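Local atomic coordinates of SusD homolog (Bacteroides ovatus, PDB entry 4F53), a protein that probably binds mucin O-glycans as a SusD-like outer membrane lipoprotein with a TPR-like helical fold. Residues T208-G213 and Y449-Y454; A295-E300 and K397-Q402. One frame throughout, in Å; residues are numbered along the deposited sequence.

Interaction 1: T208-G213 and Y449-Y454; sequences TCYVAG and YRRTGY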
ATOM      1  N   THR A 208       0.795  -8.805  12.544  1.00 26.10           N
ATOM      2  CA  THR A 208       0.147  -9.181  13.788  1.00 26.18           C
ATOM      3  C   THR A 208       1.099  -9.195  14.979  1.00 31.37           C
ATOM      4  O   THR A 208       0.717  -9.704  16.025  1.00 30.48           O
ATOM      5  CB  THR A 208      -0.474 -10.563  13.621  1.00 30.69           C
ATOM      6  OG1 THR A 208       0.570 -11.507  13.352  1.00 29.81           O
ATOM      7  CG2 THR A 208      -1.554 -10.613  12.532  1.00 25.12           C
ATOM      8  N   CYS A 209       2.329  -8.654  14.828  1.00 30.02           N
ATOM      9  CA  CYS A 209       3.397  -8.716  15.841  1.00 31.17           C
ATOM     10  C   CYS A 209       3.064  -7.947  17.143  1.00 32.19           C
ATOM     11  O   CYS A 209       3.681  -8.225  18.160  1.00 31.10           O
ATOM     12  CB  CYS A 209       4.733  -8.245  15.250  1.00 32.10           C
ATOM     13  SG  CYS A 209       4.839  -6.451  15.023  1.00 36.45           S
ATOM     14  N   TYR A 210       2.136  -6.983  17.129  1.00 30.07           N
ATOM     15  CA  TYR A 210       1.823  -6.243  18.357  1.00 29.82           C
ATOM     16  C   TYR A 210       0.651  -6.834  19.130  1.00 35.47           C
ATOM     17  O   TYR A 210       0.445  -6.449  20.278  1.00 37.43           O
ATOM     18  CB  TYR A 210       1.570  -4.758  18.085  1.00 29.47           C
ATOM     19  CG  TYR A 210       2.827  -4.027  17.686  1.00 29.43           C
ATOM     20  CD1 TYR A 210       3.883  -3.878  18.582  1.00 31.44           C
ATOM     21  CD2 TYR A 210       2.980  -3.517  16.400  1.00 29.23           C
ATOM     22  CE1 TYR A 210       5.065  -3.235  18.205  1.00 31.57           C
ATOM     23  CE2 TYR A 210       4.148  -2.853  16.017  1.00 29.89           C
ATOM     24  CZ  TYR A 210       5.194  -2.730  16.917  1.00 36.24           C
ATOM     25  OH  TYR A 210       6.328  -2.066  16.529  1.00 35.23           O
ATOM     26  N   VAL A 211      -0.094  -7.753  18.521  1.00 31.52           N
ATOM     27  CA  VAL A 211      -1.242  -8.411  19.149  1.00 31.94           C
ATOM     28  C   VAL A 211      -0.774  -9.470  20.165  1.00 38.34           C
ATOM     29  O   VAL A 211      -0.259 -10.523  19.781  1.00 37.56           O
ATOM     30  CB  VAL A 211      -2.183  -9.041  18.101  1.00 33.86           C
ATOM     31  CG1 VAL A 211      -3.439  -9.602  18.781  1.00 34.15           C
ATOM     32  CG2 VAL A 211      -2.538  -8.045  17.006  1.00 32.13           C
ATOM     33  N   ALA A 212      -0.988  -9.194  21.457  1.00 38.90           N
ATOM     34  CA  ALA A 212      -0.602 -10.106  22.543  1.00 40.99           C
ATOM     35  C   ALA A 212      -1.333 -11.462  22.443  1.00 46.08           C
ATOM     36  O   ALA A 212      -2.561 -11.504  22.315  1.00 47.62           O
ATOM     37  CB  ALA A 212      -0.902  -9.457  23.893  1.00 42.76           C
ATOM     38  N   GLY A 213      -0.557 -12.537  22.450  1.00 42.31           N
ATOM     39  CA  GLY A 213      -1.051 -13.911  22.417  1.00 41.78           C
ATOM     40  C   GLY A 213      -1.631 -14.388  21.099  1.00 44.37           C
ATOM     41  O   GLY A 213      -2.223 -15.474  21.053  1.00 47.09           O
ATOM     42  N   TYR A 449       2.584   2.384   8.037  1.00 26.07           N
ATOM     43  CA  TYR A 449       2.667   3.653   8.751  1.00 25.54           C
ATOM     44  C   TYR A 449       1.811   3.572  10.036  1.00 28.23           C
ATOM     45  O   TYR A 449       2.254   3.958  11.134  1.00 27.09           O
ATOM     46  CB  TYR A 449       2.221   4.813   7.847  1.00 25.95           C
ATOM     47  CG  TYR A 449       2.088   6.096   8.619  1.00 28.91           C
ATOM     48  CD1 TYR A 449       3.216   6.807   9.017  1.00 31.30           C
ATOM     49  CD2 TYR A 449       0.841   6.535   9.073  1.00 29.70           C
ATOM     50  CE1 TYR A 449       3.110   7.949   9.802  1.00 34.03           C
ATOM     51  CE2 TYR A 449       0.721   7.690   9.848  1.00 30.81           C
ATOM     52  CZ  TYR A 449       1.861   8.397  10.204  1.00 38.87           C
ATOM     53  OH  TYR A 449       1.785   9.525  10.981  1.00 43.29           O
ATOM     54  N   ARG A 450       0.589   3.050   9.887  1.00 22.74           N
ATOM     55  CA  ARG A 450      -0.312   2.879  11.013  1.00 22.87           C
ATOM     56  C   ARG A 450       0.258   1.887  12.027  1.00 29.45           C
ATOM     57  O   ARG A 450       0.264   2.178  13.206  1.00 30.40           O
ATOM     58  CB  ARG A 450      -1.683   2.416  10.541  1.00 20.15           C
ATOM     59  CG  ARG A 450      -2.445   3.481   9.755  1.00 23.67           C
ATOM     60  CD  ARG A 450      -3.786   2.900   9.299  1.00 26.18           C
ATOM     61  NE  ARG A 450      -3.647   2.059   8.097  1.00 28.18           N
ATOM     62  CZ  ARG A 450      -4.596   1.241   7.642  1.00 38.57           C
ATOM     63  NH1 ARG A 450      -5.745   1.115   8.297  1.00 24.42           N
ATOM     64  NH2 ARG A 450      -4.398   0.533   6.545  1.00 28.26           N
ATOM     65  N   ARG A 451       0.764   0.740  11.570  1.00 26.75           N
ATOM     66  CA  ARG A 451       1.287  -0.298  12.450  1.00 26.08           C
ATOM     67  C   ARG A 451       2.517   0.174  13.253  1.00 30.31           C
ATOM     68  O   ARG A 451       2.569  -0.034  14.464  1.00 29.22           O
ATOM     69  CB  ARG A 451       1.645  -1.572  11.636  1.00 22.06           C
ATOM     70  CG  ARG A 451       2.043  -2.762  12.535  1.00 19.11           C
ATOM     71  CD  ARG A 451       2.360  -4.035  11.778  1.00 22.56           C
ATOM     72  NE  ARG A 451       3.485  -3.909  10.835  1.00 27.36           N
ATOM     73  CZ  ARG A 451       4.769  -4.113  11.133  1.00 31.75           C
ATOM     74  NH1 ARG A 451       5.133  -4.398  12.373  1.00 26.16           N
ATOM     75  NH2 ARG A 451       5.699  -3.986  10.202  1.00 24.41           N
ATOM     76  N   THR A 452       3.498   0.789  12.586  1.00 27.27           N
ATOM     77  CA  THR A 452       4.766   1.106  13.242  1.00 26.70           C
ATOM     78  C   THR A 452       4.947   2.571  13.643  1.00 29.23           C
ATOM     79  O   THR A 452       5.815   2.841  14.470  1.00 27.67           O
ATOM     80  CB  THR A 452       5.920   0.695  12.296  1.00 28.08           C
ATOM     81  OG1 THR A 452       5.912   1.560  11.165  1.00 25.98           O
ATOM     82  CG2 THR A 452       5.815  -0.745  11.840  1.00 20.53           C
ATOM     83  N   GLY A 453       4.217   3.488  12.990  1.00 24.68           N
ATOM     84  CA  GLY A 453       4.377   4.915  13.191  1.00 23.84           C
ATOM     85  C   GLY A 453       5.420   5.524  12.262  1.00 27.24           C
ATOM     86  O   GLY A 453       5.710   6.715  12.351  1.00 26.38           O
ATOM     87  N   TYR A 454       5.986   4.718  11.345  1.00 25.06           N
ATOM     88  CA  TYR A 454       7.038   5.200  10.443  1.00 23.67           C
ATOM     89  C   TYR A 454       6.665   5.059   8.975  1.00 29.06           C
ATOM     90  O   TYR A 454       5.871   4.186   8.618  1.00 30.22           O
ATOM     91  CB  TYR A 454       8.367   4.476  10.724  1.00 24.45           C
ATOM     92  CG  TYR A 454       8.769   4.510  12.178  1.00 27.26           C
ATOM     93  CD1 TYR A 454       8.917   5.729  12.858  1.00 29.87           C
ATOM     94  CD2 TYR A 454       8.932   3.332  12.902  1.00 26.83           C
ATOM     95  CE1 TYR A 454       9.260   5.766  14.209  1.00 28.67           C
ATOM     96  CE2 TYR A 454       9.260   3.359  14.259  1.00 27.60           C
ATOM     97  CZ  TYR A 454       9.433   4.578  14.902  1.00 34.41           C
ATOM     98  OH  TYR A 454       9.787   4.601  16.225  1.00 36.51           O
TER
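Arg451, the next-to-last residue of helix 442-452, reaches across to Cys209 and Tyr210 in the loop that follows helix 190-207. From CB the chain leaves with CG anti to the backbone N (chi1 -173°), which sends it out beside the Tyr210 ring: CG is 4.0 Å from Tyr210 CD2. CD continues the extended chain, and the bend at chi3 (61°) then turns NE and the guanidinium aside, so that NH1 arrives 3.4 Å from Cys209 SG. NH1 also skirts the ring, 4.1 Å from Tyr210 CE2, with the ring and guanidinium planes 29° apart; the approach is oblique, and the geometry supports van der Waals packing with no hydrogen bond between the segments. NH2 forms salt bridges with Glu448 and Glu346, which would hold the group's orientation and balance its positive charge. On one face of the guanidinium, Thr452 CG2 sits over the centre, 3.5 Å above the plane. The carbonyl of Arg451 adds a second touch, its O standing 3.6 Å from Tyr210 CE2. Tyr210 OH is hydrogen-bonded to Arg350 NH2. Gly453, with positive phi, ends the helix, and Thr452 OG1 accepts from Tyr454 N at 3.2 Å in an ST turn. The loop after helix 190-207 thus packs on the C-terminal end of helix 442-452, a loop-to-helix contact within the helical, TPR-like fold of the SusD family.

Interaction 2: A295-E300 and K397-Q402; sequences AYTGEE and KGQSAQ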
ATOM      1  N   ALA A 295       6.919  33.074 -15.558  1.00 56.81           N
ATOM      2  CA  ALA A 295       6.794  34.110 -14.524  1.00 56.65           C
ATOM      3  C   ALA A 295       7.495  33.657 -13.221  1.00 60.02           C
ATOM      4  O   ALA A 295       7.838  34.499 -12.391  1.00 61.45           O
ATOM      5  CB  ALA A 295       5.331  34.435 -14.268  1.00 57.19           C
ATOM      6  N   TYR A 296       7.729  32.329 -13.061  1.00 53.39           N
ATOM      7  CA  TYR A 296       8.400  31.720 -11.903  1.00 51.13           C
ATOM      8  C   TYR A 296       9.864  32.194 -11.805  1.00 57.75           C
ATOM      9  O   TYR A 296      10.618  32.082 -12.779  1.00 57.64           O
ATOM     10  CB  TYR A 296       8.324  30.192 -12.011  1.00 48.63           C
ATOM     11  CG  TYR A 296       9.028  29.442 -10.902  1.00 45.68           C
ATOM     12  CD1 TYR A 296       8.534  29.455  -9.598  1.00 45.16           C
ATOM     13  CD2 TYR A 296      10.153  28.664 -11.168  1.00 45.30           C
ATOM     14  CE1 TYR A 296       9.182  28.768  -8.574  1.00 42.94           C
ATOM     15  CE2 TYR A 296      10.765  27.913 -10.166  1.00 45.43           C
ATOM     16  CZ  TYR A 296      10.292  27.988  -8.864  1.00 50.80           C
ATOM     17  OH  TYR A 296      10.923  27.284  -7.867  1.00 50.11           O
ATOM     18  N   THR A 297      10.258  32.715 -10.625  1.00 56.39           N
ATOM     19  CA  THR A 297      11.591  33.300 -10.394  1.00 57.71           C
ATOM     20  C   THR A 297      12.565  32.353  -9.696  1.00 60.38           C
ATOM     21  O   THR A 297      13.762  32.652  -9.623  1.00 60.08           O
ATOM     22  CB  THR A 297      11.493  34.618  -9.598  1.00 64.56           C
ATOM     23  OG1 THR A 297      11.100  34.336  -8.255  1.00 68.01           O
ATOM     24  CG2 THR A 297      10.544  35.619 -10.234  1.00 62.82           C
ATOM     25  N   GLY A 298      12.056  31.248  -9.171  1.00 56.64           N
ATOM     26  CA  GLY A 298      12.887  30.273  -8.477  1.00 55.80           C
ATOM     27  C   GLY A 298      13.637  29.342  -9.414  1.00 59.65           C
ATOM     28  O   GLY A 298      13.774  29.611 -10.611  1.00 59.20           O
ATOM     29  N   GLU A 299      14.100  28.227  -8.861  1.00 56.35           N
ATOM     30  CA  GLU A 299      14.828  27.175  -9.569  1.00 56.06           C
ATOM     31  C   GLU A 299      13.972  25.910  -9.654  1.00 54.26           C
ATOM     32  O   GLU A 299      13.040  25.741  -8.860  1.00 52.25           O
ATOM     33  CB  GLU A 299      16.150  26.861  -8.836  1.00 58.74           C
ATOM     34  CG  GLU A 299      17.085  28.061  -8.674  1.00 80.44           C
ATOM     35  CD  GLU A 299      17.433  28.520  -7.262  1.00117.35           C
ATOM     36  OE1 GLU A 299      17.242  27.741  -6.295  1.00120.47           O
ATOM     37  OE2 GLU A 299      17.915  29.669  -7.128  1.00111.95           O
ATOM     38  N   GLU A 300      14.279  25.027 -10.612  1.00 48.26           N
ATOM     39  CA  GLU A 300      13.601  23.726 -10.723  1.00 45.43           C
ATOM     40  C   GLU A 300      14.393  22.697  -9.931  1.00 46.52           C
ATOM     41  O   GLU A 300      15.621  22.750  -9.929  1.00 47.04           O
ATOM     42  CB  GLU A 300      13.411  23.274 -12.187  1.00 46.09           C
ATOM     43  CG  GLU A 300      12.721  24.300 -13.089  1.00 54.02           C
ATOM     44  CD  GLU A 300      11.264  24.689 -12.885  1.00 60.24           C
ATOM     45  OE1 GLU A 300      10.629  24.224 -11.912  1.00 43.18           O
ATOM     46  OE2 GLU A 300      10.760  25.482 -13.714  1.00 58.15           O
ATOM     47  N   LYS A 397       6.006  29.810  -2.418  1.00 46.51           N
ATOM     48  CA  LYS A 397       5.921  30.865  -1.399  1.00 48.50           C
ATOM     49  C   LYS A 397       6.503  32.191  -1.944  1.00 54.72           C
ATOM     50  O   LYS A 397       7.626  32.212  -2.455  1.00 54.42           O
ATOM     51  CB  LYS A 397       6.627  30.442  -0.099  1.00 49.79           C
ATOM     52  CG  LYS A 397       6.513  31.490   1.000  1.00 61.19           C
ATOM     53  CD  LYS A 397       7.601  31.325   2.030  1.00 68.93           C
ATOM     54  CE  LYS A 397       7.569  32.428   3.055  1.00 72.10           C
ATOM     55  NZ  LYS A 397       8.530  32.162   4.152  1.00 81.28           N
ATOM     56  N   GLY A 398       5.692  33.250  -1.888  1.00 52.17           N
ATOM     57  CA  GLY A 398       6.059  34.570  -2.379  1.00 53.56           C
ATOM     58  C   GLY A 398       6.029  34.771  -3.891  1.00 58.55           C
ATOM     59  O   GLY A 398       6.316  35.880  -4.356  1.00 60.56           O
ATOM     60  N   GLN A 399       5.712  33.715  -4.683  1.00 53.04           N
ATOM     61  CA  GLN A 399       5.646  33.815  -6.149  1.00 52.37           C
ATOM     62  C   GLN A 399       4.402  34.609  -6.597  1.00 58.66           C
ATOM     63  O   GLN A 399       3.464  34.791  -5.820  1.00 59.27           O
ATOM     64  CB  GLN A 399       5.682  32.428  -6.826  1.00 50.82           C
ATOM     65  CG  GLN A 399       7.026  31.699  -6.730  1.00 43.95           C
ATOM     66  CD  GLN A 399       8.140  32.373  -7.514  1.00 62.49           C
ATOM     67  OE1 GLN A 399       8.002  32.706  -8.696  1.00 52.21           O
ATOM     68  NE2 GLN A 399       9.298  32.524  -6.896  1.00 57.80           N
ATOM     69  N   SER A 400       4.425  35.100  -7.839  1.00 57.19           N
ATOM     70  CA  SER A 400       3.373  35.923  -8.434  1.00 59.45           C
ATOM     71  C   SER A 400       2.001  35.228  -8.445  1.00 62.47           C
ATOM     72  O   SER A 400       1.856  34.139  -9.012  1.00 60.31           O
ATOM     73  CB  SER A 400       3.760  36.331  -9.850  1.00 64.07           C
ATOM     74  OG  SER A 400       2.890  37.350 -10.302  1.00 77.41           O
ATOM     75  N   ALA A 401       0.994  35.884  -7.798  1.00 59.90           N
ATOM     76  CA  ALA A 401      -0.403  35.437  -7.662  1.00 58.98           C
ATOM     77  C   ALA A 401      -0.536  34.120  -6.856  1.00 60.09           C
ATOM     78  O   ALA A 401      -1.636  33.564  -6.789  1.00 59.27           O
ATOM     79  CB  ALA A 401      -1.053  35.276  -9.038  1.00 59.40           C
ATOM     80  N   GLN A 402       0.573  33.638  -6.236  1.00 54.57           N
ATOM     81  CA  GLN A 402       0.616  32.415  -5.430  1.00 52.18           C
ATOM     82  C   GLN A 402       0.421  32.818  -3.983  1.00 57.90           C
ATOM     83  O   GLN A 402       1.381  33.167  -3.304  1.00 58.03           O
ATOM     84  CB  GLN A 402       1.926  31.620  -5.654  1.00 51.52           C
ATOM     85  CG  GLN A 402       2.319  31.347  -7.124  1.00 45.58           C
ATOM     86  CD  GLN A 402       1.241  30.711  -7.944  1.00 53.55           C
ATOM     87  OE1 GLN A 402       0.943  29.530  -7.803  1.00 51.08           O
ATOM     88  NE2 GLN A 402       0.617  31.489  -8.811  1.00 43.66           N
TER
HETATM   89  O   HOH W   1       6.871  35.101  -9.328  1.00 52.17           O
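Gln399 grips Thr297 through both ends of its side-chain amide, a two-point pairing that ties together two surface loops of the SusD-like fold. Thr297 N donates to Gln399 OE1 at 3.0 Å along a nearly straight bond (166°), tilted from the carbonyl plane. In return, Gln399 NE2 donates to Thr297 OG1 at 2.9 Å, close to the amide plane. One residue thus offers a backbone donor and a side-chain acceptor, and this complementary pattern fixes which end of the amide is oxygen and restrains its rotation. Thr297 OG1 can serve because chi1 of 70° sets it between the backbone N and the carbonyl carbon, near the N-H that makes the other bond.

Tyr296 flanks the amide, its CD1 3.4 Å from Gln399 OE1, with ring and amide planes 54° apart. With Gln399 cut back to an alanine, Thr297 N and OG1 would probably lose these partners and a gap would open beside the Tyr296 ring.

Further out, Tyr296 is itself positioned: Gly298 N lies 3.5 Å above the centre of one ring face, the phenol OH donates to Glu299 O, and the Phe288 ring meets that of Tyr296. Trp317 touches both Ala295 and Gln399. Across the pair, the type II turn from Gln399 to Gln402 is closed by its backbone bond, and Gln402 NE2 folds back to Ser400 O. A water links the loops as well, donating to Gln399 OE1 at 2.7 Å and to Ala295 O while accepting from Ser400 N at 2.9 Å.

The two interactions share no secondary-structure element and do not touch: their centres lie 43 Å apart, their nearest atoms about 24 Å. Along the chain, 295-300 and 397-402 are nested inside the loop closed by interaction 1. Interaction 1 is partly buried, its centre 16 Å from the chain centre, and joins a helix end to the loop between helix 190-207 and strand 215-216; interaction 2 lies at the surface, 34 Å out, between two irregular loops. Their chemistry follows: the inner contact is packing without a direct hydrogen bond, its charged and phenolic groups paired with residues beyond the segments, whereas the outer one relies on direct and water-mediated hydrogen bonds. The buried areas are similar, 159 and 176 Å².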